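Local atomic coordinates of tryptophan decarboxylase 1 (Oryza sativa subsp. japonica, PDB entry 6KHO), a protein that catalyses the pyridoxal 5'-phosphate-dependent decarboxylation of L-tryptophan to tryptamine, and of 5-hydroxy-L-tryptophan to serotonin, as a homodimer in the rice serotonin pathway. Residues Phe101-Ser106 against Lys470-His475; Cys306-Phe311 against Lys400-Ile405; Ser407-Ala412 against Val429-Ala434; Leu435-Ile440 against Val483-Val488. All coordinates share one frame; numbering follows the deposited sequence.

Contact 1 (Phe101-Ser106 against Lys470-His475); sequences FAFFPS and KAYVAH
The methyl group of Ala102 lies over one face of the Tyr472 ring, with CB 3.9 Å from the ring centroid and 15° off the normal, which meets the geometry of a CH-pi contact. With its CG anti to the backbone N, Tyr472 has its ring set against Ala102 CB and its CE2 and OH end at Phe103. There the two rings stand steeply to each other, planes at 81°, and the Phe103 atoms CE2 and CZ are each 3.6 Å from Tyr472 OH. Phe101 turns another way: its ring receives Ala471 CB at the edge, in plane, 4.0 Å from CE2, while CD2 looks toward Val473 CG2. A single direct hydrogen bond ties the backbones, from Phe101 N to Tyr472 O at 3.0 Å with a 140° angle at the hydrogen, the donor lying in the carbonyl plane. A water extends this link: it accepts from Ala474 N at 2.7 Å and lies 3.0 Å from Phe101 O, to which it probably donates. Beyond the contact, Phe101 stacks on Phe486, and Phe103 meets Phe127 of the second subunit edge-to-face. Phe104, which follows Phe103 in the same chain, touches the pyridoxal phosphate and belongs to the serotonin-binding site. The packing thus joins a loop of the active site to the segment leading into strand 474-478, at the edge of this group II decarboxylase's small antiparallel sheet.

Contact 2 (Cys306-Phe311 against Lys400-Ile405); sequences CICPEF and KLQEHI
Gln402 and Ile307 bring together the long helix 386-420 and the loop that follows strand 294-298 of the large mixed sheet, within the pyridoxal-dependent decarboxylase fold. The polar part is one hydrogen bond: Gln402 NE2 donates to Ile307 O at 2.9 Å, nearly straight at 170°, with the acceptor in the amide plane and the donor tilted 20° from the carbonyl plane. Gln402 is extended beyond CG (chi2 176°), which brings its amide across to the loop. With the amide cut back to an alanine, Ile307 O is likely to lose this donor and a gap to open beside Pro309 CD. The apolar part runs along the helix: the Ile307 side chain crosses that of Leu401 at about a right angle, CD1 of Ile307 lying 3.7 Å from Leu401 CB, and Phe311 CE2 approaches Ile405 CG2. A salt bridge from Glu310 to Arg406 adds a charged tie between loop and helix. Between the polar and apolar parts sits sulfur: Cys308 SG lies 3.7 Å from Gln402 O and 3.9 Å from Ile405 CB.

Contact 3 (Ser407-Ala412 against Val429-Ala434); sequences SDVAMA and VPRNFA. With CA (calcium ion), chain F.
Arg431 reaches from its loop to the helix surface at Ala412 and Val409. CB leaves toward the helix and CG stands anti to the backbone N (chi1 175°), which carries CD to within 3.9 Å of Ala412 CB. The chain then bends at chi3 (54°), swinging the guanidinium back toward its own loop. NE forms a salt bridge with Glu416, one turn beyond Ala412 in helix 386-420. NH1, at the tip, donates to Phe433 O at 2.8 Å, on a lone pair and close to the guanidinium plane, and comes 3.7 Å from Val409 CG1. A methionine in its place would probably take this donor from Phe433 O and this charge partner from Glu416, and let the loop shift. Closer in, Ala412 CB packs 3.6 Å from Ala434 CA, a close fit made possible by two small side chains.

On another side of the helix, Asp408 OD1 binds a calcium ion at 2.4 Å, and five waters complete the coordination seen for the ion, while OD2 accepts a hydrogen bond from Trp331 NE1. The loop 429-434 links strand 425-427 to strand 435-440, and it lies against helix 386-420, with Trp331 of helix 328-331 touching Val409, Phe433 and Ala434.

Contact 4 (Leu435-Ile440 against Val483-Val488); sequences LVCFRI and VLRFAV
Phe438 and Leu484 make a close-packed pair: Leu484 CB stands 4.1 Å from the Phe438 ring centroid, 29° off its normal, an off-centre CH-pi contact. The ring gets there because CG sits between the backbone N and the carbonyl carbon (chi1 75°), leaning it over the neighbouring strand, where CE1 also meets Phe486 CB at 4.0 Å. Beneath, four backbone hydrogen bonds hold the pairs Val436-Phe486 and Phe438-Leu484, from 2.9 Å for Leu484 N to Phe438 O up to 3.1 Å for Phe438 N to Leu484 O. The strands run antiparallel at 159° as the two central members of the four-stranded sheet 425-427, 435-440, 481-487 and 474-478. On the other face, Leu435 CD1 lies over the centre of the Arg485 guanidinium, 3.4 Å from CZ, the two side chains crossing at about a right angle. That group is gripped by three carbonyls, Phe103 O, Thr273 O and Ser274 O, and makes a cation-pi contact with Phe104 of the serotonin site. Contact thins at Val488 and toward Arg439 and Ile440. Arg439 CD comes no nearer than 4.4 Å to Val483 CG2, and the tip leads away to salt bridges with Glu426, Glu451 and Asp455; all the touching residues are buried, making even this looser end no solvent-facing one.

Contacts 1, 3 and 4 are buried, whereas contact 2 is only partly so, with Pro309 exposed. Contacts 1 and 4 share the small antiparallel sheet through neighbouring strands 474-478 and 481-487, and touch where Phe101 O probably accepts a hydrogen bond from Ala487 N. Contacts 2 and 3 both use helix 386-420, and Phe311 of the first packs on Val409 and Phe433 of the second. Contact 3 in turn leads into contact 4 through Ala434 O and Val488 N, probably hydrogen-bonded. Chemistry follows place: regular backbone pairing in the sheet, aromatic packing at the active-site loop, a single hydrogen bond from a side-chain amide at the helix-loop seam, and direct contacts without cross-segment hydrogen bonds in contact 3.

Contact 1 (Phe101-Ser106 against Lys470-His475)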
loop_
_atom_site.group_PDB
_atom_site.type_symbol
_atom_site.label_atom_id
_atom_site.label_comp_id
_atom_site.label_asym_id
_atom_site.label_seq_id
_atom_site.Cartn_x
_atom_site.Cartn_y
_atom_site.Cartn_z
ATOM N N PHE A 101 9.738 -20.486 -11.432
ATOM C CA PHE A 101 8.627 -20.872 -12.306
ATOM C C PHE A 101 7.279 -20.888 -11.590
ATOM O O PHE A 101 6.317 -21.443 -12.130
ATOM C CB PHE A 101 8.870 -22.260 -12.923
ATOM C CG PHE A 101 10.180 -22.395 -13.656
ATOM C CD1 PHE A 101 10.427 -21.678 -14.817
ATOM C CD2 PHE A 101 11.154 -23.263 -13.197
ATOM C CE1 PHE A 101 11.630 -21.811 -15.495
ATOM C CE2 PHE A 101 12.359 -23.402 -13.879
ATOM C CZ PHE A 101 12.591 -22.681 -15.029
ATOM N N ALA A 102 7.184 -20.312 -10.396
ATOM C CA ALA A 102 6.012 -20.426 -9.543
ATOM C C ALA A 102 5.093 -19.203 -9.656
ATOM O O ALA A 102 5.489 -18.132 -10.128
ATOM C CB ALA A 102 6.450 -20.626 -8.091
ATOM N N PHE A 103 3.846 -19.388 -9.209
ATOM C CA PHE A 103 2.845 -18.315 -9.078
ATOM C C PHE A 103 2.736 -17.583 -10.417
ATOM O O PHE A 103 2.488 -18.231 -11.443
ATOM C CB PHE A 103 3.232 -17.468 -7.872
ATOM C CG PHE A 103 3.541 -18.291 -6.646
ATOM C CD1 PHE A 103 2.578 -19.131 -6.106
ATOM C CD2 PHE A 103 4.795 -18.256 -6.055
ATOM C CE1 PHE A 103 2.856 -19.913 -4.995
ATOM C CE2 PHE A 103 5.081 -19.033 -4.937
ATOM C CZ PHE A 103 4.110 -19.860 -4.408
ATOM N N PHE A 104 2.880 -16.259 -10.457
ATOM C CA PHE A 104 3.183 -15.551 -11.692
ATOM C C PHE A 104 4.448 -14.728 -11.470
ATOM O O PHE A 104 4.690 -14.265 -10.358
ATOM C CB PHE A 104 2.040 -14.631 -12.139
ATOM C CG PHE A 104 0.767 -15.360 -12.472
ATOM C CD1 PHE A 104 0.718 -16.264 -13.530
ATOM C CD2 PHE A 104 -0.379 -15.147 -11.724
ATOM C CE1 PHE A 104 -0.459 -16.926 -13.836
ATOM C CE2 PHE A 104 -1.564 -15.818 -12.026
ATOM C CZ PHE A 104 -1.594 -16.713 -13.076
ATOM N N PRO A 105 5.293 -14.568 -12.484
ATOM C CA PRO A 105 6.538 -13.820 -12.273
ATOM C C PRO A 105 6.258 -12.372 -11.900
ATOM O O PRO A 105 5.226 -11.799 -12.258
ATOM C CB PRO A 105 7.254 -13.930 -13.625
ATOM C CG PRO A 105 6.215 -14.276 -14.588
ATOM C CD PRO A 105 5.187 -15.089 -13.853
ATOM N N SER A 106 7.174 -11.787 -11.132
ATOM C CA SER A 106 7.131 -10.357 -10.836
ATOM C C SER A 106 8.080 -9.694 -11.830
ATOM O O SER A 106 9.252 -9.467 -11.528
ATOM C CB SER A 106 7.510 -10.083 -9.384
ATOM O OG SER A 106 8.757 -10.683 -9.047
ATOM N N LYS A 470 17.748 -25.656 -9.170
ATOM C CA LYS A 470 17.660 -25.170 -10.539
ATOM C C LYS A 470 16.216 -24.992 -10.995
ATOM O O LYS A 470 15.961 -24.837 -12.195
ATOM C CB LYS A 470 18.411 -26.115 -11.482
ATOM C CG LYS A 470 19.904 -26.277 -11.134
ATOM C CD LYS A 470 20.805 -25.522 -12.113
ATOM C CE LYS A 470 20.936 -24.052 -11.739
ATOM N NZ LYS A 470 21.923 -23.320 -12.603
ATOM N N ALA A 471 15.272 -25.012 -10.061
ATOM C CA ALA A 471 13.868 -24.772 -10.357
ATOM C C ALA A 471 13.162 -24.377 -9.073
ATOM O O ALA A 471 13.612 -24.708 -7.973
ATOM C CB ALA A 471 13.192 -26.003 -10.967
ATOM N N TYR A 472 12.071 -23.632 -9.228
ATOM C CA TYR A 472 11.053 -23.510 -8.194
ATOM C C TYR A 472 9.720 -23.725 -8.890
ATOM O O TYR A 472 9.306 -22.902 -9.714
ATOM C CB TYR A 472 11.089 -22.161 -7.499
ATOM C CG TYR A 472 10.047 -21.993 -6.416
ATOM C CD1 TYR A 472 9.407 -23.097 -5.843
ATOM C CD2 TYR A 472 9.687 -20.726 -5.973
ATOM C CE1 TYR A 472 8.449 -22.934 -4.849
ATOM C CE2 TYR A 472 8.741 -20.555 -4.986
ATOM C CZ TYR A 472 8.122 -21.658 -4.428
ATOM O OH TYR A 472 7.186 -21.475 -3.444
ATOM N N VAL A 473 9.076 -24.843 -8.578
ATOM C CA VAL A 473 7.795 -25.223 -9.148
ATOM C C VAL A 473 6.817 -25.372 -7.995
ATOM O O VAL A 473 7.168 -25.914 -6.940
ATOM C CB VAL A 473 7.911 -26.533 -9.956
ATOM C CG1 VAL A 473 6.556 -26.992 -10.449
ATOM C CG2 VAL A 473 8.857 -26.337 -11.119
ATOM N N ALA A 474 5.607 -24.856 -8.171
ATOM C CA ALA A 474 4.564 -25.062 -7.181
ATOM C C ALA A 474 3.334 -25.616 -7.884
ATOM O O ALA A 474 3.246 -25.639 -9.116
ATOM C CB ALA A 474 4.251 -23.775 -6.410
ATOM N N HIS A 475 2.382 -26.094 -7.098
ATOM C CA HIS A 475 1.327 -26.923 -7.650
ATOM C C HIS A 475 -0.028 -26.259 -7.477
ATOM O O HIS A 475 -0.173 -25.221 -6.825
ATOM C CB HIS A 475 1.308 -28.309 -6.988
ATOM C CG HIS A 475 0.656 -28.320 -5.641
ATOM N ND1 HIS A 475 1.313 -27.937 -4.493
ATOM C CD2 HIS A 475 -0.603 -28.652 -5.261
ATOM C CE1 HIS A 475 0.493 -28.035 -3.462
ATOM N NE2 HIS A 475 -0.676 -28.470 -3.901
HETATM O O HOH W 1 5.001 -23.540 -10.455
#

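Contact 2 (Cys306-Phe311 against Lys400-Ile405)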
loop_
_atom_site.group_PDB
_atom_site.type_symbol
_atom_site.label_atom_id
_atom_site.label_comp_id
_atom_site.label_asym_id
_atom_site.label_seq_id
_atom_site.Cartn_x
_atom_site.Cartn_y
_atom_site.Cartn_z
ATOM N N CYS A 306 -3.442 -7.997 -22.903
ATOM C CA CYS A 306 -4.493 -7.399 -23.709
ATOM C C CYS A 306 -4.059 -6.111 -24.389
ATOM O O CYS A 306 -4.863 -5.507 -25.109
ATOM C CB CYS A 306 -5.730 -7.168 -22.843
ATOM S SG CYS A 306 -6.465 -8.738 -22.274
ATOM N N ILE A 307 -2.806 -5.686 -24.198
ATOM C CA ILE A 307 -2.235 -4.650 -25.045
ATOM C C ILE A 307 -1.867 -5.179 -26.422
ATOM O O ILE A 307 -1.506 -4.388 -27.303
ATOM C CB ILE A 307 -1.000 -4.010 -24.376
ATOM C CG1 ILE A 307 0.179 -4.989 -24.391
ATOM C CG2 ILE A 307 -1.355 -3.549 -22.964
ATOM C CD1 ILE A 307 1.522 -4.383 -23.963
ATOM N N CYS A 308 -1.950 -6.512 -26.632
ATOM C CA CYS A 308 -1.736 -7.160 -27.926
ATOM C C CYS A 308 -3.076 -7.491 -28.571
ATOM O O CYS A 308 -3.964 -8.036 -27.893
ATOM C CB CYS A 308 -0.916 -8.433 -27.755
ATOM S SG CYS A 308 0.740 -8.144 -27.074
ATOM N N PRO A 309 -3.257 -7.169 -29.857
ATOM C CA PRO A 309 -4.573 -7.390 -30.495
ATOM C C PRO A 309 -5.075 -8.824 -30.428
ATOM O O PRO A 309 -6.286 -9.047 -30.308
ATOM C CB PRO A 309 -4.321 -6.950 -31.944
ATOM C CG PRO A 309 -3.232 -5.918 -31.839
ATOM C CD PRO A 309 -2.341 -6.392 -30.712
ATOM N N GLU A 310 -4.184 -9.809 -30.502
ATOM C CA GLU A 310 -4.619 -11.200 -30.498
ATOM C C GLU A 310 -5.129 -11.668 -29.138
ATOM O O GLU A 310 -5.702 -12.758 -29.057
ATOM C CB GLU A 310 -3.474 -12.100 -30.966
ATOM C CG GLU A 310 -2.340 -12.218 -29.970
ATOM C CD GLU A 310 -1.185 -11.268 -30.265
ATOM O OE1 GLU A 310 -0.042 -11.606 -29.878
ATOM O OE2 GLU A 310 -1.416 -10.193 -30.871
ATOM N N PHE A 311 -4.930 -10.889 -28.070
ATOM C CA PHE A 311 -5.465 -11.231 -26.758
ATOM C C PHE A 311 -6.609 -10.328 -26.327
ATOM O O PHE A 311 -7.311 -10.662 -25.366
ATOM C CB PHE A 311 -4.359 -11.179 -25.689
ATOM C CG PHE A 311 -3.254 -12.169 -25.919
ATOM C CD1 PHE A 311 -3.455 -13.515 -25.661
ATOM C CD2 PHE A 311 -2.016 -11.756 -26.395
ATOM C CE1 PHE A 311 -2.447 -14.431 -25.877
ATOM C CE2 PHE A 311 -1.008 -12.669 -26.620
ATOM C CZ PHE A 311 -1.220 -14.009 -26.360
ATOM N N LYS A 400 7.713 -2.523 -27.931
ATOM C CA LYS A 400 8.537 -3.378 -27.080
ATOM C C LYS A 400 7.709 -4.054 -25.991
ATOM O O LYS A 400 7.958 -5.217 -25.649
ATOM C CB LYS A 400 9.665 -2.564 -26.442
ATOM C CG LYS A 400 10.998 -2.611 -27.179
ATOM C CD LYS A 400 12.112 -2.058 -26.290
ATOM C CE LYS A 400 13.435 -1.914 -27.029
ATOM N NZ LYS A 400 13.353 -0.923 -28.139
ATOM N N LEU A 401 6.754 -3.328 -25.397
ATOM C CA LEU A 401 5.887 -3.950 -24.399
ATOM C C LEU A 401 5.082 -5.092 -25.018
ATOM O O LEU A 401 4.910 -6.152 -24.400
ATOM C CB LEU A 401 4.957 -2.903 -23.764
ATOM C CG LEU A 401 5.594 -1.747 -22.976
ATOM C CD1 LEU A 401 4.558 -0.810 -22.369
ATOM C CD2 LEU A 401 6.494 -2.250 -21.897
ATOM N N GLN A 402 4.597 -4.902 -26.249
ATOM C CA GLN A 402 3.900 -5.985 -26.938
ATOM C C GLN A 402 4.829 -7.167 -27.209
ATOM O O GLN A 402 4.441 -8.329 -27.025
ATOM C CB GLN A 402 3.293 -5.475 -28.244
ATOM C CG GLN A 402 2.134 -4.500 -28.055
ATOM C CD GLN A 402 1.639 -3.949 -29.377
ATOM O OE1 GLN A 402 2.441 -3.609 -30.248
ATOM N NE2 GLN A 402 0.318 -3.865 -29.539
ATOM N N GLU A 403 6.056 -6.899 -27.664
ATOM C CA GLU A 403 6.962 -8.011 -27.955
ATOM C C GLU A 403 7.383 -8.734 -26.681
ATOM O O GLU A 403 7.660 -9.936 -26.719
ATOM C CB GLU A 403 8.176 -7.517 -28.745
ATOM C CG GLU A 403 9.123 -8.614 -29.287
ATOM C CD GLU A 403 8.419 -9.914 -29.729
ATOM O OE1 GLU A 403 7.445 -9.862 -30.523
ATOM O OE2 GLU A 403 8.856 -11.001 -29.286
ATOM N N HIS A 404 7.408 -8.034 -25.540
ATOM C CA HIS A 404 7.658 -8.686 -24.256
ATOM C C HIS A 404 6.548 -9.685 -23.913
ATOM O O HIS A 404 6.830 -10.817 -23.505
ATOM C CB HIS A 404 7.833 -7.617 -23.162
ATOM C CG HIS A 404 7.279 -7.996 -21.817
ATOM N ND1 HIS A 404 7.907 -8.890 -20.975
ATOM C CD2 HIS A 404 6.178 -7.566 -21.151
ATOM C CE1 HIS A 404 7.208 -9.013 -19.861
ATOM N NE2 HIS A 404 6.151 -8.221 -19.943
ATOM N N ILE A 405 5.281 -9.298 -24.090
ATOM C CA ILE A 405 4.183 -10.255 -23.910
ATOM C C ILE A 405 4.354 -11.444 -24.851
ATOM O O ILE A 405 4.283 -12.607 -24.433
ATOM C CB ILE A 405 2.817 -9.576 -24.132
ATOM C CG1 ILE A 405 2.559 -8.457 -23.116
ATOM C CG2 ILE A 405 1.680 -10.624 -24.130
ATOM C CD1 ILE A 405 2.493 -8.923 -21.680
#

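Contact 3 (Ser407-Ala412 against Val429-Ala434)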
loop_
_atom_site.group_PDB
_atom_site.type_symbol
_atom_site.label_atom_id
_atom_site.label_comp_id
_atom_site.label_asym_id
_atom_site.label_seq_id
_atom_site.Cartn_x
_atom_site.Cartn_y
_atom_site.Cartn_z
ATOM N N SER A 407 6.890 -12.695 -26.620
ATOM C CA SER A 407 8.026 -13.589 -26.444
ATOM C C SER A 407 7.843 -14.487 -25.226
ATOM O O SER A 407 8.287 -15.642 -25.243
ATOM C CB SER A 407 9.328 -12.786 -26.354
ATOM O OG SER A 407 9.296 -11.869 -25.274
ATOM N N ASP A 408 7.170 -13.997 -24.174
ATOM C CA ASP A 408 6.857 -14.868 -23.040
ATOM C C ASP A 408 5.875 -15.954 -23.444
ATOM O O ASP A 408 5.999 -17.108 -23.013
ATOM C CB ASP A 408 6.267 -14.063 -21.880
ATOM C CG ASP A 408 7.315 -13.302 -21.109
ATOM O OD1 ASP A 408 8.508 -13.532 -21.370
ATOM O OD2 ASP A 408 6.945 -12.488 -20.238
ATOM N N VAL A 409 4.867 -15.586 -24.230
ATOM C CA VAL A 409 3.873 -16.556 -24.671
ATOM C C VAL A 409 4.523 -17.594 -25.578
ATOM O O VAL A 409 4.231 -18.794 -25.484
ATOM C CB VAL A 409 2.703 -15.830 -25.363
ATOM C CG1 VAL A 409 1.877 -16.797 -26.185
ATOM C CG2 VAL A 409 1.836 -15.113 -24.318
ATOM N N ALA A 410 5.443 -17.154 -26.439
ATOM C CA ALA A 410 6.098 -18.075 -27.360
ATOM C C ALA A 410 7.008 -19.051 -26.618
ATOM O O ALA A 410 7.071 -20.231 -26.976
ATOM C CB ALA A 410 6.871 -17.289 -28.419
ATOM N N MET A 411 7.710 -18.587 -25.576
ATOM C CA MET A 411 8.447 -19.513 -24.713
ATOM C C MET A 411 7.505 -20.513 -24.052
ATOM O O MET A 411 7.814 -21.707 -23.975
ATOM C CB MET A 411 9.239 -18.759 -23.639
ATOM C CG MET A 411 10.432 -17.948 -24.151
ATOM S SD MET A 411 11.646 -17.589 -22.845
ATOM C CE MET A 411 10.696 -16.551 -21.734
ATOM N N ALA A 412 6.358 -20.043 -23.550
ATOM C CA ALA A 412 5.379 -20.958 -22.961
ATOM C C ALA A 412 4.881 -21.974 -23.985
ATOM O O ALA A 412 4.637 -23.137 -23.643
ATOM C CB ALA A 412 4.200 -20.176 -22.378
ATOM N N VAL A 429 -5.059 -28.261 -19.080
ATOM C CA VAL A 429 -6.040 -27.348 -19.668
ATOM C C VAL A 429 -5.390 -26.653 -20.857
ATOM O O VAL A 429 -4.158 -26.647 -20.989
ATOM C CB VAL A 429 -6.558 -26.310 -18.642
ATOM C CG1 VAL A 429 -7.263 -26.985 -17.469
ATOM C CG2 VAL A 429 -5.407 -25.391 -18.164
ATOM N N PRO A 430 -6.190 -26.061 -21.746
ATOM C CA PRO A 430 -5.600 -25.257 -22.824
ATOM C C PRO A 430 -4.831 -24.078 -22.246
ATOM O O PRO A 430 -5.206 -23.516 -21.215
ATOM C CB PRO A 430 -6.815 -24.789 -23.636
ATOM C CG PRO A 430 -7.925 -25.723 -23.259
ATOM C CD PRO A 430 -7.659 -26.148 -21.852
ATOM N N ARG A 431 -3.731 -23.721 -22.908
ATOM C CA ARG A 431 -2.885 -22.610 -22.478
ATOM C C ARG A 431 -3.360 -21.330 -23.161
ATOM O O ARG A 431 -3.327 -21.233 -24.392
ATOM C CB ARG A 431 -1.413 -22.889 -22.805
ATOM C CG ARG A 431 -0.443 -21.725 -22.514
ATOM C CD ARG A 431 0.808 -21.790 -23.397
ATOM N NE ARG A 431 0.445 -21.865 -24.809
ATOM C CZ ARG A 431 0.004 -20.835 -25.528
ATOM N NH1 ARG A 431 -0.115 -19.632 -24.974
ATOM N NH2 ARG A 431 -0.326 -21.005 -26.802
ATOM N N ASN A 432 -3.809 -20.353 -22.366
ATOM C CA ASN A 432 -4.244 -19.070 -22.913
ATOM C C ASN A 432 -3.134 -18.025 -22.945
ATOM O O ASN A 432 -3.115 -17.176 -23.847
ATOM C CB ASN A 432 -5.418 -18.516 -22.101
ATOM C CG ASN A 432 -6.679 -19.337 -22.269
ATOM O OD1 ASN A 432 -7.061 -19.660 -23.386
ATOM N ND2 ASN A 432 -7.319 -19.692 -21.153
ATOM N N PHE A 433 -2.216 -18.060 -21.982
ATOM C CA PHE A 433 -1.215 -17.005 -21.858
ATOM C C PHE A 433 0.174 -17.612 -21.707
ATOM O O PHE A 433 0.607 -18.360 -22.587
ATOM C CB PHE A 433 -1.602 -16.084 -20.699
ATOM C CG PHE A 433 -3.013 -15.541 -20.833
ATOM C CD1 PHE A 433 -3.306 -14.570 -21.782
ATOM C CD2 PHE A 433 -4.046 -16.040 -20.054
ATOM C CE1 PHE A 433 -4.602 -14.085 -21.929
ATOM C CE2 PHE A 433 -5.346 -15.563 -20.189
ATOM C CZ PHE A 433 -5.626 -14.584 -21.129
ATOM N N ALA A 434 0.890 -17.311 -20.619
ATOM C CA ALA A 434 2.255 -17.809 -20.460
ATOM C C ALA A 434 2.371 -18.830 -19.333
ATOM O O ALA A 434 3.480 -19.094 -18.851
ATOM C CB ALA A 434 3.234 -16.652 -20.238
HETATM CA CA CA F . 10.553 -12.415 -21.010
HETATM O O HOH W 2 11.135 -12.696 -23.128
HETATM O O HOH W 3 9.379 -10.644 -22.058
HETATM O O HOH W 4 9.194 -11.588 -19.151
HETATM O O HOH W 5 11.507 -13.866 -19.425
HETATM O O HOH W 6 12.166 -10.649 -20.452
#

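Contact 4 (Leu435-Ile440 against Val483-Val488)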
loop_
_atom_site.group_PDB
_atom_site.type_symbol
_atom_site.label_atom_id
_atom_site.label_comp_id
_atom_site.label_asym_id
_atom_site.label_seq_id
_atom_site.Cartn_x
_atom_site.Cartn_y
_atom_site.Cartn_z
ATOM N N LEU A 435 1.253 -19.412 -18.906
ATOM C CA LEU A 435 1.236 -20.442 -17.878
ATOM C C LEU A 435 0.806 -21.762 -18.507
ATOM O O LEU A 435 -0.204 -21.818 -19.222
ATOM C CB LEU A 435 0.294 -20.067 -16.732
ATOM C CG LEU A 435 -0.098 -21.163 -15.730
ATOM C CD1 LEU A 435 1.007 -21.389 -14.693
ATOM C CD2 LEU A 435 -1.417 -20.824 -15.053
ATOM N N VAL A 436 1.572 -22.818 -18.238
ATOM C CA VAL A 436 1.259 -24.167 -18.701
ATOM C C VAL A 436 0.974 -25.030 -17.480
ATOM O O VAL A 436 1.782 -25.075 -16.545
ATOM C CB VAL A 436 2.409 -24.765 -19.531
ATOM C CG1 VAL A 436 2.123 -26.227 -19.847
ATOM C CG2 VAL A 436 2.623 -23.971 -20.800
ATOM N N CYS A 437 -0.167 -25.712 -17.485
ATOM C CA CYS A 437 -0.500 -26.663 -16.433
ATOM C C CYS A 437 -0.302 -28.073 -16.982
ATOM O O CYS A 437 -0.840 -28.408 -18.041
ATOM C CB CYS A 437 -1.939 -26.469 -15.942
ATOM S SG CYS A 437 -2.265 -24.936 -14.995
ATOM N N PHE A 438 0.470 -28.888 -16.266
ATOM C CA PHE A 438 0.847 -30.204 -16.758
ATOM C C PHE A 438 1.001 -31.146 -15.575
ATOM O O PHE A 438 1.119 -30.712 -14.425
ATOM C CB PHE A 438 2.145 -30.155 -17.583
ATOM C CG PHE A 438 3.392 -29.999 -16.752
ATOM C CD1 PHE A 438 3.672 -28.802 -16.104
ATOM C CD2 PHE A 438 4.284 -31.049 -16.613
ATOM C CE1 PHE A 438 4.817 -28.659 -15.334
ATOM C CE2 PHE A 438 5.436 -30.909 -15.846
ATOM C CZ PHE A 438 5.701 -29.716 -15.205
ATOM N N ARG A 439 0.984 -32.448 -15.864
ATOM C CA ARG A 439 1.219 -33.423 -14.808
ATOM C C ARG A 439 1.661 -34.748 -15.409
ATOM O O ARG A 439 1.518 -34.995 -16.611
ATOM C CB ARG A 439 -0.023 -33.616 -13.929
ATOM C CG ARG A 439 -1.203 -34.291 -14.601
ATOM C CD ARG A 439 -2.199 -34.726 -13.538
ATOM N NE ARG A 439 -2.821 -36.006 -13.860
ATOM C CZ ARG A 439 -3.074 -36.958 -12.969
ATOM N NH1 ARG A 439 -2.757 -36.781 -11.689
ATOM N NH2 ARG A 439 -3.648 -38.089 -13.357
ATOM N N ILE A 440 2.237 -35.581 -14.544
ATOM C CA ILE A 440 2.528 -36.968 -14.887
ATOM C C ILE A 440 1.207 -37.711 -15.048
ATOM O O ILE A 440 0.416 -37.802 -14.102
ATOM C CB ILE A 440 3.411 -37.623 -13.816
ATOM C CG1 ILE A 440 4.850 -37.103 -13.910
ATOM C CG2 ILE A 440 3.369 -39.148 -13.941
ATOM C CD1 ILE A 440 5.680 -37.373 -12.664
ATOM N N VAL A 483 -1.697 -31.012 -9.921
ATOM C CA VAL A 483 -1.190 -30.451 -11.169
ATOM C C VAL A 483 0.005 -29.551 -10.861
ATOM O O VAL A 483 0.025 -28.850 -9.843
ATOM C CB VAL A 483 -2.298 -29.677 -11.916
ATOM C CG1 VAL A 483 -1.731 -28.902 -13.093
ATOM C CG2 VAL A 483 -3.393 -30.639 -12.379
ATOM N N LEU A 484 1.019 -29.605 -11.719
ATOM C CA LEU A 484 2.162 -28.712 -11.616
ATOM C C LEU A 484 1.934 -27.501 -12.513
ATOM O O LEU A 484 1.597 -27.649 -13.695
ATOM C CB LEU A 484 3.454 -29.432 -12.017
ATOM C CG LEU A 484 3.899 -30.613 -11.145
ATOM C CD1 LEU A 484 5.346 -31.004 -11.433
ATOM C CD2 LEU A 484 3.722 -30.293 -9.668
ATOM N N ARG A 485 2.120 -26.308 -11.951
ATOM C CA ARG A 485 2.129 -25.082 -12.739
ATOM C C ARG A 485 3.542 -24.766 -13.221
ATOM O O ARG A 485 4.516 -24.909 -12.473
ATOM C CB ARG A 485 1.589 -23.909 -11.919
ATOM C CG ARG A 485 0.135 -24.043 -11.507
ATOM C CD ARG A 485 -0.259 -22.941 -10.529
ATOM N NE ARG A 485 -0.615 -21.690 -11.201
ATOM C CZ ARG A 485 0.236 -20.690 -11.424
ATOM N NH1 ARG A 485 1.513 -20.789 -11.051
ATOM N NH2 ARG A 485 -0.185 -19.586 -12.034
ATOM N N PHE A 486 3.644 -24.329 -14.477
ATOM C CA PHE A 486 4.882 -23.817 -15.063
ATOM C C PHE A 486 4.589 -22.418 -15.610
ATOM O O PHE A 486 4.057 -22.273 -16.717
ATOM C CB PHE A 486 5.410 -24.749 -16.158
ATOM C CG PHE A 486 6.861 -24.524 -16.496
ATOM C CD1 PHE A 486 7.865 -25.048 -15.691
ATOM C CD2 PHE A 486 7.220 -23.784 -17.614
ATOM C CE1 PHE A 486 9.200 -24.845 -16.001
ATOM C CE2 PHE A 486 8.555 -23.569 -17.930
ATOM C CZ PHE A 486 9.548 -24.099 -17.123
ATOM N N ALA A 487 4.932 -21.389 -14.830
ATOM C CA ALA A 487 4.610 -20.003 -15.156
ATOM C C ALA A 487 5.858 -19.330 -15.718
ATOM O O ALA A 487 6.797 -19.023 -14.973
ATOM C CB ALA A 487 4.085 -19.272 -13.921
ATOM N N VAL A 488 5.854 -19.109 -17.026
ATOM C CA VAL A 488 6.986 -18.560 -17.762
ATOM C C VAL A 488 6.984 -17.041 -17.631
ATOM O O VAL A 488 5.918 -16.419 -17.563
ATOM C CB VAL A 488 6.894 -18.997 -19.240
ATOM C CG1 VAL A 488 7.729 -18.105 -20.140
ATOM C CG2 VAL A 488 7.289 -20.470 -19.403
#